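Local coordinates for GTP-binding protein (Pyrococcus horikoshii, PDB 1WXQ) that probably binds GTP and may hydrolyse nucleotides, as an Obg-type P-loop GTPase that also carries a TGS domain, though its cellular role is unknown, at residues D225-D229 / E230-R234. Residues are numbered along the deposited sequence; the frame is centred on the assembly and turned at random.
Sequences DAASD and EQIKR
Ser228 and Gln231 close a capping box at the start of helix 229-241, each side chain accepting from the backbone N-H of the other. Followed outward, the Gln231 side chain stays beside Ser228: CB lies 3.3 Å from Ser228 O, while CG and CD each pass 3.9 Å from Ser228 OG. A chi1 of -104° and an extended chain beyond CG carry OE1 to Ser228 N, 3.2 Å away; the N-H...O angle of 178° makes the bond straight, and the donor approaches in the carbonyl plane. The same OE1 accepts from Ser228 OG at 3.3 Å, but from well above that plane and off the lone pairs, a poorer geometry, and also rests against Ala227 CB. In return, a chi1 of 68° places Ser228 OG where Gln231 N donates to it at 3.1 Å. With an alanine at Gln231, Ser228 N and the serine hydroxyl would probably both lose the OE1 acceptor, leaving the box its backbone N-H bond alone. Regular helical bonding follows, with Ile232 N donating to Ser228 O at 3.0 Å and Lys233 N to Asp229 O at 2.8 Å. Asp229 OD1 forms a salt bridge with Arg299, which also bonds to Ala227 O, and the buried Ile232 touches Ala224 and Phe300. The cap thus lies where the loop after strand 217-222 enters helix 229-241, which leads on to strand 245-249, parallel to 217-222 in the sheet.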
ATOM      1  N   ASP A 225      10.073   9.767 -18.576  1.00 29.51           N
ATOM      2  CA  ASP A 225       9.988  10.325 -19.922  1.00 30.67           C
ATOM      3  C   ASP A 225      11.276  11.056 -20.311  1.00 29.84           C
ATOM      4  O   ASP A 225      11.662  11.067 -21.484  1.00 29.95           O
ATOM      5  CB  ASP A 225       8.826  11.303 -19.990  1.00 31.65           C
ATOM      6  CG  ASP A 225       8.929  12.378 -18.937  1.00 35.03           C
ATOM      7  OD1 ASP A 225       9.313  12.034 -17.798  1.00 41.41           O
ATOM      8  OD2 ASP A 225       8.625  13.552 -19.236  1.00 35.15           O
ATOM      9  N   ALA A 226      11.933  11.674 -19.332  1.00 29.24           N
ATOM     10  CA  ALA A 226      13.173  12.392 -19.606  1.00 28.28           C
ATOM     11  C   ALA A 226      14.388  11.476 -19.434  1.00 28.20           C
ATOM     12  O   ALA A 226      15.539  11.924 -19.521  1.00 28.50           O
ATOM     13  CB  ALA A 226      13.293  13.607 -18.682  1.00 27.51           C
ATOM     14  N   ALA A 227      14.137  10.193 -19.199  1.00 27.12           N
ATOM     15  CA  ALA A 227      15.235   9.251 -19.006  1.00 25.00           C
ATOM     16  C   ALA A 227      15.255   8.193 -20.088  1.00 23.20           C
ATOM     17  O   ALA A 227      14.277   8.008 -20.804  1.00 24.01           O
ATOM     18  CB  ALA A 227      15.123   8.602 -17.634  1.00 22.14           C
ATOM     19  N   SER A 228      16.381   7.508 -20.215  1.00 21.66           N
ATOM     20  CA  SER A 228      16.518   6.465 -21.219  1.00 23.27           C
ATOM     21  C   SER A 228      16.117   5.094 -20.660  1.00 22.37           C
ATOM     22  O   SER A 228      16.218   4.858 -19.457  1.00 18.51           O
ATOM     23  CB  SER A 228      17.967   6.389 -21.689  1.00 20.65           C
ATOM     24  OG  SER A 228      18.784   5.919 -20.627  1.00 23.36           O
ATOM     25  N   ASP A 229      15.676   4.208 -21.550  1.00 23.53           N
ATOM     26  CA  ASP A 229      15.289   2.849 -21.193  1.00 25.07           C
ATOM     27  C   ASP A 229      16.403   2.157 -20.407  1.00 26.53           C
ATOM     28  O   ASP A 229      16.149   1.360 -19.503  1.00 25.50           O
ATOM     29  CB  ASP A 229      15.002   2.038 -22.455  1.00 25.76           C
ATOM     30  CG  ASP A 229      13.765   2.502 -23.182  1.00 26.85           C
ATOM     31  OD1 ASP A 229      12.974   3.278 -22.602  1.00 35.63           O
ATOM     32  OD2 ASP A 229      13.585   2.071 -24.335  1.00 36.50           O
ATOM     33  N   GLU A 230      17.641   2.471 -20.773  1.00 27.81           N
ATOM     34  CA  GLU A 230      18.832   1.934 -20.127  1.00 30.01           C
ATOM     35  C   GLU A 230      18.914   2.364 -18.662  1.00 29.87           C
ATOM     36  O   GLU A 230      19.223   1.587 -17.767  1.00 28.13           O
ATOM     37  CB  GLU A 230      20.055   2.443 -20.889  1.00 31.72           C
ATOM     38  CG  GLU A 230      21.367   1.926 -20.298  1.00 37.64           C
ATOM     39  CD  GLU A 230      22.505   2.268 -21.233  1.00 50.94           C
ATOM     40  OE1 GLU A 230      22.624   3.425 -21.613  1.00 55.16           O
ATOM     41  OE2 GLU A 230      23.267   1.367 -21.580  1.00 56.66           O
ATOM     42  N   GLN A 231      18.664   3.666 -18.439  1.00 30.98           N
ATOM     43  CA  GLN A 231      18.684   4.189 -17.079  1.00 31.04           C
ATOM     44  C   GLN A 231      17.594   3.551 -16.218  1.00 30.60           C
ATOM     45  O   GLN A 231      17.811   3.172 -15.075  1.00 29.84           O
ATOM     46  CB  GLN A 231      18.474   5.703 -17.147  1.00 31.29           C
ATOM     47  CG  GLN A 231      19.767   6.483 -16.914  1.00 36.73           C
ATOM     48  CD  GLN A 231      19.600   7.895 -17.424  1.00 38.87           C
ATOM     49  OE1 GLN A 231      18.764   8.205 -18.257  1.00 37.17           O
ATOM     50  NE2 GLN A 231      20.467   8.774 -16.883  1.00 39.54           N
ATOM     51  N   ILE A 232      16.384   3.487 -16.805  1.00 31.02           N
ATOM     52  CA  ILE A 232      15.252   2.929 -16.073  1.00 29.53           C
ATOM     53  C   ILE A 232      15.459   1.447 -15.751  1.00 30.61           C
ATOM     54  O   ILE A 232      15.380   1.018 -14.607  1.00 28.19           O
ATOM     55  CB  ILE A 232      13.998   3.107 -16.928  1.00 28.35           C
ATOM     56  CG1 ILE A 232      13.635   4.591 -17.029  1.00 28.43           C
ATOM     57  CG2 ILE A 232      12.811   2.376 -16.275  1.00 25.19           C
ATOM     58  CD1 ILE A 232      12.580   4.859 -18.103  1.00 20.12           C
ATOM     59  N   LYS A 233      15.715   0.667 -16.804  1.00 31.98           N
ATOM     60  CA  LYS A 233      15.916  -0.779 -16.698  1.00 33.17           C
ATOM     61  C   LYS A 233      17.023  -1.114 -15.710  1.00 34.04           C
ATOM     62  O   LYS A 233      17.004  -2.163 -15.076  1.00 36.12           O
ATOM     63  CB  LYS A 233      16.258  -1.381 -18.069  1.00 32.90           C
ATOM     64  CG  LYS A 233      16.440  -2.895 -18.045  1.00 38.15           C
ATOM     65  CD  LYS A 233      16.922  -3.490 -19.380  1.00 40.89           C
ATOM     66  CE  LYS A 233      15.779  -3.843 -20.323  1.00 46.40           C
ATOM     67  NZ  LYS A 233      15.051  -2.647 -20.862  1.00 49.96           N
ATOM     68  N   ARG A 234      17.982  -0.216 -15.560  1.00 33.69           N
ATOM     69  CA  ARG A 234      19.107  -0.498 -14.682  1.00 32.91           C
ATOM     70  C   ARG A 234      18.689  -0.424 -13.215  1.00 31.55           C
ATOM     71  O   ARG A 234      19.064  -1.243 -12.385  1.00 32.86           O
ATOM     72  CB  ARG A 234      20.194   0.536 -14.968  1.00 32.42           C
ATOM     73  CG  ARG A 234      21.474   0.271 -14.180  1.00 38.30           C
ATOM     74  CD  ARG A 234      22.581   1.269 -14.537  1.00 49.95           C
ATOM     75  NE  ARG A 234      22.142   2.643 -14.262  1.00 50.55           N
ATOM     76  CZ  ARG A 234      22.537   3.596 -15.128  1.00 46.95           C
ATOM     77  NH1 ARG A 234      23.271   3.270 -16.177  1.00 39.84           N
ATOM     78  NH2 ARG A 234      22.169   4.864 -14.936  1.00 43.56           N
TER